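Acyl-CoA dehydrogenase domain protein Tcur3483 (Thermomonospora curvata, PDB 6WY9) binds FAD, held here in its dihydro form, and is probably an oxidoreductase acting on CH-CH groups, a member of the acyl-CoA dehydrogenase family. Local coordinates at residues A[88-93]-A[318-323]; A[161-164]-A[169-172]; A[191-196]-A[246-251]; A[261-266]-A[314-319]. One frame throughout, in Å; residues are numbered along the deposited sequence. Where two conformers were deposited one is given.

Interaction 1 of 4, residues A[88-93]-A[318-323]; sequences RSISEQ and AVENDE
The E320 carboxylate meets I90 off one of its faces and the Q93 side-chain amide beyond its oxygens. The amide and carboxylate planes are 33° apart. I90 CG1 sits above the carboxylate plane, shifted towards one oxygen, 3.2 Å from E320 OE1. I90 CD1 lies above the same face, 3.6 Å from E320 OE1. E320 and I90 approach from opposite directions. The E320 chain is extended beyond CG (chi2 -167°), which carries its carboxylate over to the other helix. I90 also packs on W313, T316 and I317 of helix 292-321. With an alanine here, a gap would probably open against W313, T316 and I317, and E320 would lose the side chain it rests against.

Each segment is also ordered within itself. E92 OE1 accepts two bonds on its anti side, from S89 N at 3.0 Å (tilted 31° out of plane) and from S89 OG. The return bond from E92 N to S89 OG is weak. E92 OE2 takes R88 NH1 in a salt bridge of 2.9 Å through its syn lone pair. At the other helix, E323 N bonds to A318 O and D322 N to V319 O. The contact thus joins a helix start closed by an S89-E92 capping box to a helix end closed by a Schellman motif at D322. It is one small packing contact between the N-terminal and C-terminal helical regions of the acyl-CoA dehydrogenase fold.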
loop_
_atom_site.group_PDB
_atom_site.type_symbol
_atom_site.label_atom_id
_atom_site.label_comp_id
_atom_site.label_asym_id
_atom_site.label_seq_id
_atom_site.Cartn_x
_atom_site.Cartn_y
_atom_site.Cartn_z
ATOM N N ARG A 88 36.126 18.548 -3.302
ATOM C CA ARG A 88 35.517 18.347 -1.992
ATOM C C ARG A 88 34.751 17.020 -1.925
ATOM O O ARG A 88 34.381 16.423 -2.942
ATOM C CB ARG A 88 34.583 19.506 -1.654
ATOM C CG ARG A 88 35.284 20.854 -1.547
ATOM C CD ARG A 88 36.083 20.987 -0.245
ATOM N NE ARG A 88 36.709 22.304 -0.108
ATOM C CZ ARG A 88 37.127 22.821 1.047
ATOM N NH1 ARG A 88 36.980 22.140 2.180
ATOM N NH2 ARG A 88 37.680 24.026 1.074
ATOM N N SER A 89 34.503 16.573 -0.698
ATOM C CA SER A 89 33.945 15.253 -0.446
ATOM C C SER A 89 32.434 15.234 -0.667
ATOM O O SER A 89 31.776 16.269 -0.813
ATOM C CB SER A 89 34.247 14.814 0.980
ATOM O OG SER A 89 33.590 15.680 1.890
ATOM N N ILE A 90 31.885 14.018 -0.656
ATOM C CA ILE A 90 30.458 13.820 -0.895
ATOM C C ILE A 90 29.631 14.472 0.200
ATOM O O ILE A 90 28.586 15.082 -0.066
ATOM C CB ILE A 90 30.146 12.319 -0.993
ATOM C CG1 ILE A 90 30.844 11.728 -2.203
ATOM C CG2 ILE A 90 28.658 12.114 -1.092
ATOM C CD1 ILE A 90 30.643 10.242 -2.334
ATOM N N SER A 91 30.051 14.293 1.453
ATOM C CA SER A 91 29.418 14.984 2.568
ATOM C C SER A 91 29.319 16.483 2.307
ATOM O O SER A 91 28.240 17.072 2.414
ATOM C CB SER A 91 30.209 14.692 3.844
ATOM O OG SER A 91 30.319 13.283 4.002
ATOM N N GLU A 92 30.443 17.119 1.951
ATOM C CA GLU A 92 30.421 18.554 1.664
ATOM C C GLU A 92 29.542 18.870 0.452
ATOM O O GLU A 92 28.788 19.858 0.454
ATOM C CB GLU A 92 31.847 19.073 1.443
ATOM C CG GLU A 92 32.790 18.957 2.650
ATOM C CD GLU A 92 34.258 19.233 2.294
ATOM O OE1 GLU A 92 34.928 18.356 1.704
ATOM O OE2 GLU A 92 34.754 20.333 2.600
ATOM N N GLN A 93 29.629 18.045 -0.600
ATOM C CA GLN A 93 28.794 18.259 -1.774
ATOM C C GLN A 93 27.317 18.256 -1.406
ATOM O O GLN A 93 26.530 19.054 -1.938
ATOM C CB GLN A 93 29.095 17.190 -2.845
ATOM C CG GLN A 93 30.563 17.117 -3.244
ATOM C CD GLN A 93 30.853 16.109 -4.355
ATOM O OE1 GLN A 93 31.972 16.049 -4.869
ATOM N NE2 GLN A 93 29.848 15.318 -4.731
ATOM N N ALA A 318 28.741 4.814 -4.332
ATOM C CA ALA A 318 28.983 3.881 -5.421
ATOM C C ALA A 318 29.198 4.621 -6.739
ATOM O O ALA A 318 30.153 4.343 -7.465
ATOM C CB ALA A 318 27.785 2.909 -5.521
ATOM N N VAL A 319 28.308 5.570 -7.066
ATOM C CA VAL A 319 28.344 6.191 -8.388
ATOM C C VAL A 319 29.614 7.014 -8.552
ATOM O O VAL A 319 30.278 6.954 -9.593
ATOM C CB VAL A 319 27.075 7.034 -8.638
ATOM C CG1 VAL A 319 27.046 8.254 -7.737
ATOM C CG2 VAL A 319 26.985 7.456 -10.118
ATOM N N GLU A 320 29.992 7.777 -7.528
ATOM C CA GLU A 320 31.264 8.488 -7.646
ATOM C C GLU A 320 32.459 7.539 -7.583
ATOM O O GLU A 320 33.583 7.966 -7.878
ATOM C CB GLU A 320 31.354 9.592 -6.579
ATOM C CG GLU A 320 30.133 10.548 -6.620
ATOM C CD GLU A 320 30.334 11.815 -5.795
ATOM O OE1 GLU A 320 31.473 12.022 -5.325
ATOM O OE2 GLU A 320 29.360 12.591 -5.611
ATOM N N ASN A 321 32.236 6.262 -7.258
ATOM C CA ASN A 321 33.285 5.249 -7.293
ATOM C C ASN A 321 33.246 4.363 -8.534
ATOM O O ASN A 321 34.134 3.520 -8.695
ATOM C CB ASN A 321 33.209 4.354 -6.054
ATOM C CG ASN A 321 33.909 4.950 -4.866
ATOM O OD1 ASN A 321 33.939 6.167 -4.701
ATOM N ND2 ASN A 321 34.480 4.097 -4.023
ATOM N N ASP A 322 32.243 4.506 -9.402
ATOM C CA ASP A 322 32.139 3.663 -10.595
ATOM C C ASP A 322 31.813 2.211 -10.222
ATOM O O ASP A 322 32.285 1.274 -10.867
ATOM C CB ASP A 322 33.427 3.741 -11.431
ATOM C CG ASP A 322 33.167 3.719 -12.933
ATOM O OD1 ASP A 322 31.997 3.549 -13.333
ATOM O OD2 ASP A 322 34.137 3.871 -13.717
ATOM N N GLU A 323 30.984 2.025 -9.180
ATOM C CA GLU A 323 30.661 0.705 -8.650
ATOM C C GLU A 323 29.170 0.512 -8.392
ATOM O O GLU A 323 28.778 -0.445 -7.715
ATOM C CB GLU A 323 31.442 0.443 -7.362
ATOM C CG GLU A 323 32.936 0.406 -7.579
ATOM C CD GLU A 323 33.723 0.673 -6.305
ATOM O OE1 GLU A 323 34.038 1.848 -6.038
ATOM O OE2 GLU A 323 34.029 -0.286 -5.563
#

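Interaction 2 of 4, residues A[161-164]-A[169-172]; sequences RAVR and FVID
A162 CB lies between F169 and I171 on one face of this antiparallel hairpin. It is 3.8 Å from F169 CD1 and 3.9 Å from I171 CG1. The same face packs on I206 and V208 of strand 203-209 and on L189 and C191 of strand 186-192. The F169 ring meets the backbone of A162 and V163 at a slant. Farther out, R164 CG touches the ring, also at a slant, 3.7 Å from F169 CE1. The R164 chain bends at chi2, and its NH2 bonds to G166 O.

On the other face V163 meets V170. A chi1 of -60° puts V163 CG2 between its own backbone N and carbonyl carbon, 3.7 Å from V170 CB. Two hydrogen-bonded pairs, R161 with D172 and V163 with V170, supply four backbone bonds, among them V163 N to V170 O at 2.9 Å.

The polar edge is at R161 and D172. Their side chains run alongside each other, and D172 CB lies over one face of the guanidinium. The two flat end groups are 57° apart. R161 NH2 is 3.3 Å from D172 OD2, but that oxygen is well out of the guanidinium plane, and no N-H points at it. A water makes up for this: it accepts from R161 NE at 3.0 Å and donates to D172 OD2 at 2.7 Å and to V170 O. D172 OD1 is bonded to G235 N. Between the two side chains the attraction is therefore one of charge alone, and their hydrogen-bonded link runs through the water.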
loop_
_atom_site.group_PDB
_atom_site.type_symbol
_atom_site.label_atom_id
_atom_site.label_comp_id
_atom_site.label_asym_id
_atom_site.label_seq_id
_atom_site.Cartn_x
_atom_site.Cartn_y
_atom_site.Cartn_z
ATOM N N ARG A 161 17.765 12.331 -36.671
ATOM C CA ARG A 161 18.845 11.782 -37.472
ATOM C C ARG A 161 19.939 12.818 -37.666
ATOM O O ARG A 161 19.679 14.022 -37.749
ATOM C CB ARG A 161 18.349 11.300 -38.842
ATOM C CG ARG A 161 18.093 12.420 -39.812
ATOM C CD ARG A 161 17.868 11.912 -41.242
ATOM N NE ARG A 161 17.828 13.005 -42.221
ATOM C CZ ARG A 161 16.738 13.397 -42.881
ATOM N NH1 ARG A 161 15.579 12.787 -42.685
ATOM N NH2 ARG A 161 16.806 14.398 -43.747
ATOM N N ALA A 162 21.170 12.324 -37.733
ATOM C CA ALA A 162 22.329 13.140 -38.045
ATOM C C ALA A 162 23.075 12.402 -39.140
ATOM O O ALA A 162 23.491 11.257 -38.932
ATOM C CB ALA A 162 23.213 13.356 -36.815
ATOM N N VAL A 163 23.202 13.030 -40.311
ATOM C CA VAL A 163 23.790 12.401 -41.487
ATOM C C VAL A 163 25.114 13.084 -41.816
ATOM O O VAL A 163 25.218 14.314 -41.754
ATOM C CB VAL A 163 22.840 12.465 -42.702
ATOM C CG1 VAL A 163 21.535 11.766 -42.413
ATOM C CG2 VAL A 163 22.599 13.911 -43.112
ATOM N N ARG A 164 26.115 12.289 -42.184
ATOM C CA ARG A 164 27.418 12.841 -42.551
ATOM C C ARG A 164 27.347 13.566 -43.891
ATOM O O ARG A 164 26.850 13.016 -44.878
ATOM C CB ARG A 164 28.452 11.726 -42.646
ATOM C CG ARG A 164 29.316 11.551 -41.444
ATOM C CD ARG A 164 30.673 12.112 -41.728
ATOM N NE ARG A 164 31.678 11.467 -40.901
ATOM C CZ ARG A 164 32.941 11.851 -40.861
ATOM N NH1 ARG A 164 33.806 11.219 -40.076
ATOM N NH2 ARG A 164 33.332 12.880 -41.600
ATOM N N PHE A 169 27.892 17.230 -39.521
ATOM C CA PHE A 169 26.666 16.456 -39.438
ATOM C C PHE A 169 25.491 17.373 -39.724
ATOM O O PHE A 169 25.500 18.546 -39.327
ATOM C CB PHE A 169 26.503 15.803 -38.063
ATOM C CG PHE A 169 27.126 14.456 -37.971
ATOM C CD1 PHE A 169 26.535 13.376 -38.594
ATOM C CD2 PHE A 169 28.309 14.264 -37.270
ATOM C CE1 PHE A 169 27.098 12.121 -38.517
ATOM C CE2 PHE A 169 28.882 13.003 -37.196
ATOM C CZ PHE A 169 28.272 11.932 -37.825
ATOM N N VAL A 170 24.494 16.840 -40.431
ATOM C CA VAL A 170 23.245 17.538 -40.716
ATOM C C VAL A 170 22.165 16.853 -39.890
ATOM O O VAL A 170 21.935 15.644 -40.035
ATOM C CB VAL A 170 22.903 17.526 -42.218
ATOM C CG1 VAL A 170 21.692 18.415 -42.508
ATOM C CG2 VAL A 170 24.082 17.992 -43.024
ATOM N N ILE A 171 21.514 17.617 -39.020
ATOM C CA ILE A 171 20.642 17.076 -37.980
ATOM C C ILE A 171 19.205 17.476 -38.288
ATOM O O ILE A 171 18.910 18.662 -38.484
ATOM C CB ILE A 171 21.066 17.561 -36.585
ATOM C CG1 ILE A 171 22.522 17.192 -36.273
ATOM C CG2 ILE A 171 20.143 17.014 -35.475
ATOM C CD1 ILE A 171 23.034 17.841 -34.990
ATOM N N ASP A 172 18.317 16.480 -38.335
ATOM C CA ASP A 172 16.905 16.691 -38.600
ATOM C C ASP A 172 16.097 15.877 -37.615
ATOM O O ASP A 172 16.233 14.652 -37.562
ATOM C CB ASP A 172 16.536 16.288 -40.029
ATOM C CG ASP A 172 17.131 17.214 -41.058
ATOM O OD1 ASP A 172 16.686 18.382 -41.125
ATOM O OD2 ASP A 172 18.055 16.772 -41.781
HETATM O O HOH W 1 19.983 14.994 -41.388
#

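Interaction 3 of 4, residues A[191-196]-A[246-251]; sequences CRTDPE and EINGGW
T193 and N248 set their side chains at a slant to each other and meet through one oxygen pair. T193 OG1 donates to N248 OD1 over 2.5 Å, so short that the exact length is doubtful. A chi1 of 45° turns OG1 towards the asparagine, between the T193 backbone N and carbonyl carbon. The same hydroxyl is also hydrogen-bonded to S204 OG and G202 O, so its one proton is probably shared. D194 also lies obliquely to N248, its CB 3.3 Å from N248 OD1. The D194 carboxylate and the N248 amide planes are 46° apart. I247 adds a looser touch, its CG2 4.1 Å from T193 OG1.

An alanine in place of N248 would probably leave T193 OG1 without this acceptor and open a gap beside D194 CB. The N248 backbone is anchored as well, since its N bonds to S204 OG. D194 OD1 accepts from E196 N at 3.0 Å, from above the carboxylate plane; this is an Asx turn. N248 has a positive phi of 72°, as suits the third position of the type II beta turn E246 to G249. That turn leads into helix 250-260. The contact pins this entry to the C-terminal helices against the end of strand 186-192 in the beta domain.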
loop_
_atom_site.group_PDB
_atom_site.type_symbol
_atom_site.label_atom_id
_atom_site.label_comp_id
_atom_site.label_asym_id
_atom_site.label_seq_id
_atom_site.Cartn_x
_atom_site.Cartn_y
_atom_site.Cartn_z
ATOM N N CYS A 191 21.175 11.375 -31.204
ATOM C CA CYS A 191 20.780 11.285 -32.607
ATOM C C CYS A 191 21.040 9.885 -33.153
ATOM O O CYS A 191 21.984 9.202 -32.742
ATOM C CB CYS A 191 21.565 12.267 -33.523
ATOM S SG CYS A 191 21.615 14.008 -33.070
ATOM N N ARG A 192 20.226 9.500 -34.134
ATOM C CA ARG A 192 20.447 8.295 -34.944
ATOM C C ARG A 192 21.482 8.580 -36.033
ATOM O O ARG A 192 21.218 9.333 -36.977
ATOM C CB ARG A 192 19.136 7.827 -35.567
ATOM C CG ARG A 192 19.265 6.627 -36.545
ATOM C CD ARG A 192 19.290 5.303 -35.797
ATOM N NE ARG A 192 18.354 5.342 -34.678
ATOM C CZ ARG A 192 18.403 4.564 -33.596
ATOM N NH1 ARG A 192 17.521 4.742 -32.623
ATOM N NH2 ARG A 192 19.339 3.626 -33.464
ATOM N N THR A 193 22.663 7.971 -35.914
ATOM C CA THR A 193 23.710 8.132 -36.921
ATOM C C THR A 193 23.849 6.928 -37.857
ATOM O O THR A 193 24.442 7.052 -38.945
ATOM C CB THR A 193 25.059 8.428 -36.222
ATOM O OG1 THR A 193 25.246 7.553 -35.098
ATOM C CG2 THR A 193 25.090 9.869 -35.688
ATOM N N ASP A 194 23.312 5.771 -37.495
ATOM C CA ASP A 194 23.408 4.603 -38.369
ATOM C C ASP A 194 22.048 3.934 -38.422
ATOM O O ASP A 194 21.713 3.124 -37.540
ATOM C CB ASP A 194 24.472 3.618 -37.912
ATOM C CG ASP A 194 24.615 2.439 -38.871
ATOM O OD1 ASP A 194 23.743 2.259 -39.749
ATOM O OD2 ASP A 194 25.610 1.702 -38.753
ATOM N N PRO A 195 21.251 4.218 -39.452
ATOM C CA PRO A 195 19.870 3.729 -39.469
ATOM C C PRO A 195 19.758 2.230 -39.678
ATOM O O PRO A 195 18.651 1.701 -39.559
ATOM C CB PRO A 195 19.238 4.500 -40.639
ATOM C CG PRO A 195 20.396 5.281 -41.309
ATOM C CD PRO A 195 21.667 4.734 -40.765
ATOM N N GLU A 196 20.848 1.529 -39.991
ATOM C CA GLU A 196 20.776 0.096 -40.228
ATOM C C GLU A 196 21.267 -0.742 -39.053
ATOM O O GLU A 196 21.103 -1.962 -39.080
ATOM C CB GLU A 196 21.569 -0.275 -41.493
ATOM C CG GLU A 196 21.018 0.333 -42.786
ATOM C CD GLU A 196 20.016 -0.566 -43.519
ATOM O OE1 GLU A 196 18.792 -0.391 -43.331
ATOM O OE2 GLU A 196 20.453 -1.445 -44.304
ATOM N N GLU A 246 32.520 7.929 -29.412
ATOM C CA GLU A 246 32.611 7.363 -30.749
ATOM C C GLU A 246 31.265 7.424 -31.459
ATOM O O GLU A 246 30.204 7.323 -30.835
ATOM C CB GLU A 246 33.105 5.918 -30.694
ATOM C CG GLU A 246 34.602 5.819 -30.631
ATOM C CD GLU A 246 35.070 4.637 -29.821
ATOM O OE1 GLU A 246 34.234 3.744 -29.551
ATOM O OE2 GLU A 246 36.268 4.612 -29.451
ATOM N N ILE A 247 31.319 7.596 -32.784
ATOM C CA ILE A 247 30.098 7.608 -33.576
ATOM C C ILE A 247 29.433 6.245 -33.463
ATOM O O ILE A 247 30.094 5.198 -33.528
ATOM C CB ILE A 247 30.405 8.010 -35.032
ATOM C CG1 ILE A 247 30.825 9.485 -35.082
ATOM C CG2 ILE A 247 29.199 7.775 -35.954
ATOM C CD1 ILE A 247 31.467 9.904 -36.398
ATOM N N ASN A 248 28.121 6.256 -33.242
ATOM C CA ASN A 248 27.290 5.086 -32.994
ATOM C C ASN A 248 27.525 4.466 -31.621
ATOM O O ASN A 248 26.886 3.444 -31.310
ATOM C CB ASN A 248 27.474 4.017 -34.071
ATOM C CG ASN A 248 27.088 4.522 -35.433
ATOM O OD1 ASN A 248 26.142 5.303 -35.564
ATOM N ND2 ASN A 248 27.817 4.103 -36.452
ATOM N N GLY A 249 28.403 5.046 -30.789
ATOM C CA GLY A 249 28.664 4.577 -29.440
ATOM C C GLY A 249 27.985 5.423 -28.374
ATOM O O GLY A 249 28.384 5.422 -27.206
ATOM N N GLY A 250 26.916 6.125 -28.757
ATOM C CA GLY A 250 26.308 7.098 -27.872
ATOM C C GLY A 250 25.542 6.507 -26.707
ATOM O O GLY A 250 25.235 7.230 -25.755
ATOM N N TRP A 251 25.222 5.215 -26.752
ATOM C CA TRP A 251 24.376 4.682 -25.695
ATOM C C TRP A 251 25.116 4.649 -24.362
ATOM O O TRP A 251 24.531 4.956 -23.320
ATOM C CB TRP A 251 23.839 3.300 -26.068
ATOM C CG TRP A 251 22.723 2.877 -25.148
ATOM C CD1 TRP A 251 22.779 1.912 -24.190
ATOM C CD2 TRP A 251 21.400 3.432 -25.083
ATOM N NE1 TRP A 251 21.571 1.821 -23.539
ATOM C CE2 TRP A 251 20.709 2.745 -24.063
ATOM C CE3 TRP A 251 20.731 4.447 -25.792
ATOM C CZ2 TRP A 251 19.372 3.034 -23.723
ATOM C CZ3 TRP A 251 19.402 4.738 -25.459
ATOM C CH2 TRP A 251 18.742 4.036 -24.423
#

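Interaction 4 of 4, residues A[261-266]-A[314-319]; sequences ERIGLA and KMTIAV
Helices 263-286 and 292-321 run in roughly opposite directions here, and their nearest CA atoms, I263 CA and T316 CA, are 6.4 Å apart. They are successive helices of the C-terminal domain, which in this family is a helical bundle. The first turn of helix 263-286 is closed by a bond from A266 N to R262 O, 2.9 Å. No hydrogen bond crosses between the segments, and the contact is one of packing.

I263 carries it. Its side chain crosses those of T316 and V319, and its CD1 does the touching. Turns of chi1 (-35°, CG1 beside the backbone N) and chi2 (-56°) bring that methyl towards helix 292-321. There T316 CG2 lies 4.0 Å from I263 CD1. T316 OG1 bonds back to N312 O within its own helix. A266 adds a looser touch one turn on, with CB 4.4 Å from T316 OG1. Y94 and F97 of helix 90-103 also pack on I263, which makes this a meeting of three helices. The tightest point is at V319, where CG1 stands between the backbone N and carbonyl carbon and approaches I263 CD1 to 3.2 Å, closer than usual for two methyls.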
loop_
_atom_site.group_PDB
_atom_site.type_symbol
_atom_site.label_atom_id
_atom_site.label_comp_id
_atom_site.label_asym_id
_atom_site.label_seq_id
_atom_site.Cartn_x
_atom_site.Cartn_y
_atom_site.Cartn_z
ATOM N N GLU A 261 22.590 11.360 -13.051
ATOM C CA GLU A 261 21.319 12.022 -12.833
ATOM C C GLU A 261 20.581 11.459 -11.634
ATOM O O GLU A 261 19.357 11.555 -11.554
ATOM C CB GLU A 261 20.455 11.923 -14.091
ATOM C CG GLU A 261 19.860 13.246 -14.498
ATOM C CD GLU A 261 18.897 13.122 -15.647
ATOM O OE1 GLU A 261 19.322 13.225 -16.823
ATOM O OE2 GLU A 261 17.700 12.922 -15.367
ATOM N N ARG A 262 21.291 10.841 -10.697
ATOM C CA ARG A 262 20.669 10.443 -9.446
ATOM C C ARG A 262 21.142 11.271 -8.271
ATOM O O ARG A 262 20.410 11.370 -7.282
ATOM C CB ARG A 262 20.925 8.957 -9.151
ATOM C CG ARG A 262 20.437 8.014 -10.257
ATOM C CD ARG A 262 18.938 8.190 -10.606
ATOM N NE ARG A 262 18.613 7.796 -11.991
ATOM C CZ ARG A 262 18.612 6.538 -12.452
ATOM N NH1 ARG A 262 18.295 6.278 -13.728
ATOM N NH2 ARG A 262 18.953 5.532 -11.653
ATOM N N ILE A 263 22.342 11.864 -8.362
ATOM C CA ILE A 263 22.832 12.773 -7.323
ATOM C C ILE A 263 21.877 13.947 -7.129
ATOM O O ILE A 263 21.807 14.533 -6.038
ATOM C CB ILE A 263 24.244 13.284 -7.652
ATOM C CG1 ILE A 263 25.084 12.215 -8.365
ATOM C CG2 ILE A 263 24.895 13.781 -6.387
ATOM C CD1 ILE A 263 25.204 10.900 -7.621
ATOM N N GLY A 264 21.168 14.337 -8.194
ATOM C CA GLY A 264 20.113 15.326 -8.053
ATOM C C GLY A 264 18.920 14.798 -7.271
ATOM O O GLY A 264 18.401 15.492 -6.392
ATOM N N LEU A 265 18.467 13.567 -7.572
ATOM C CA LEU A 265 17.315 13.041 -6.852
ATOM C C LEU A 265 17.644 12.810 -5.370
ATOM O O LEU A 265 16.775 12.967 -4.515
ATOM C CB LEU A 265 16.798 11.769 -7.556
ATOM C CG LEU A 265 16.590 11.923 -9.084
ATOM C CD1 LEU A 265 15.769 10.802 -9.664
ATOM C CD2 LEU A 265 15.904 13.204 -9.420
ATOM N N ALA A 266 18.894 12.499 -5.051
ATOM C CA ALA A 266 19.325 12.498 -3.661
ATOM C C ALA A 266 19.124 13.862 -2.998
ATOM O O ALA A 266 18.588 13.953 -1.883
ATOM C CB ALA A 266 20.782 12.095 -3.580
ATOM N N LYS A 314 24.578 5.570 0.320
ATOM C CA LYS A 314 25.298 4.432 -0.251
ATOM C C LYS A 314 25.421 4.550 -1.770
ATOM O O LYS A 314 26.502 4.359 -2.337
ATOM C CB LYS A 314 24.595 3.131 0.109
ATOM C CG LYS A 314 24.552 2.759 1.565
ATOM C CD LYS A 314 23.849 1.393 1.664
ATOM C CE LYS A 314 24.577 0.270 0.855
ATOM N NZ LYS A 314 23.619 -0.857 0.484
ATOM N N MET A 315 24.322 4.884 -2.454
ATOM C CA MET A 315 24.383 4.895 -3.917
ATOM C C MET A 315 25.236 6.047 -4.465
ATOM O O MET A 315 25.932 5.875 -5.469
ATOM C CB MET A 315 22.970 4.897 -4.479
ATOM C CG MET A 315 22.211 3.626 -4.023
ATOM S SD MET A 315 23.190 2.055 -3.926
ATOM C CE MET A 315 22.170 1.112 -2.750
ATOM N N THR A 316 25.240 7.208 -3.810
ATOM C CA THR A 316 26.160 8.266 -4.224
ATOM C C THR A 316 27.602 7.818 -4.090
ATOM O O THR A 316 28.431 8.061 -4.982
ATOM C CB THR A 316 25.890 9.530 -3.408
ATOM O OG1 THR A 316 24.535 9.895 -3.620
ATOM C CG2 THR A 316 26.759 10.684 -3.895
ATOM N N ILE A 317 27.926 7.140 -2.995
ATOM C CA ILE A 317 29.284 6.640 -2.840
ATOM C C ILE A 317 29.649 5.731 -4.002
ATOM O O ILE A 317 30.754 5.806 -4.575
ATOM C CB ILE A 317 29.424 5.912 -1.496
ATOM C CG1 ILE A 317 29.413 6.966 -0.357
ATOM C CG2 ILE A 317 30.711 5.054 -1.558
ATOM C CD1 ILE A 317 29.278 6.423 1.049
ATOM N N ALA A 318 28.741 4.814 -4.332
ATOM C CA ALA A 318 28.983 3.881 -5.421
ATOM C C ALA A 318 29.198 4.621 -6.739
ATOM O O ALA A 318 30.153 4.343 -7.465
ATOM C CB ALA A 318 27.785 2.909 -5.521
ATOM N N VAL A 319 28.308 5.570 -7.066
ATOM C CA VAL A 319 28.344 6.191 -8.388
ATOM C C VAL A 319 29.614 7.014 -8.552
ATOM O O VAL A 319 30.278 6.954 -9.593
ATOM C CB VAL A 319 27.075 7.034 -8.638
ATOM C CG1 VAL A 319 27.046 8.254 -7.737
ATOM C CG2 VAL A 319 26.985 7.456 -10.118
#

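Overall arrangement
The four contacts form two pairs. Interactions 1 and 4 share A318 and V319 of helix 292-321, and their centres are 8 Å apart. They touch where I90 CG2 meets T316 CG2 at 3.7 Å, so helix 292-321 packs against helices 90-103 and 263-286. Interaction 2 lies in the beta domain and interaction 3 at its junction with helix 250-260, with centres 11 Å apart. A162 N probably bonds to R192 O at 3.1 Å, and A162 CB packs on C191 CB. The pairs stay separate: interactions 3 and 4 are about 11 Å apart at their nearest atoms. None lies at the flavin site; the I171 side chain is about 14 Å from the bound dihydroflavin.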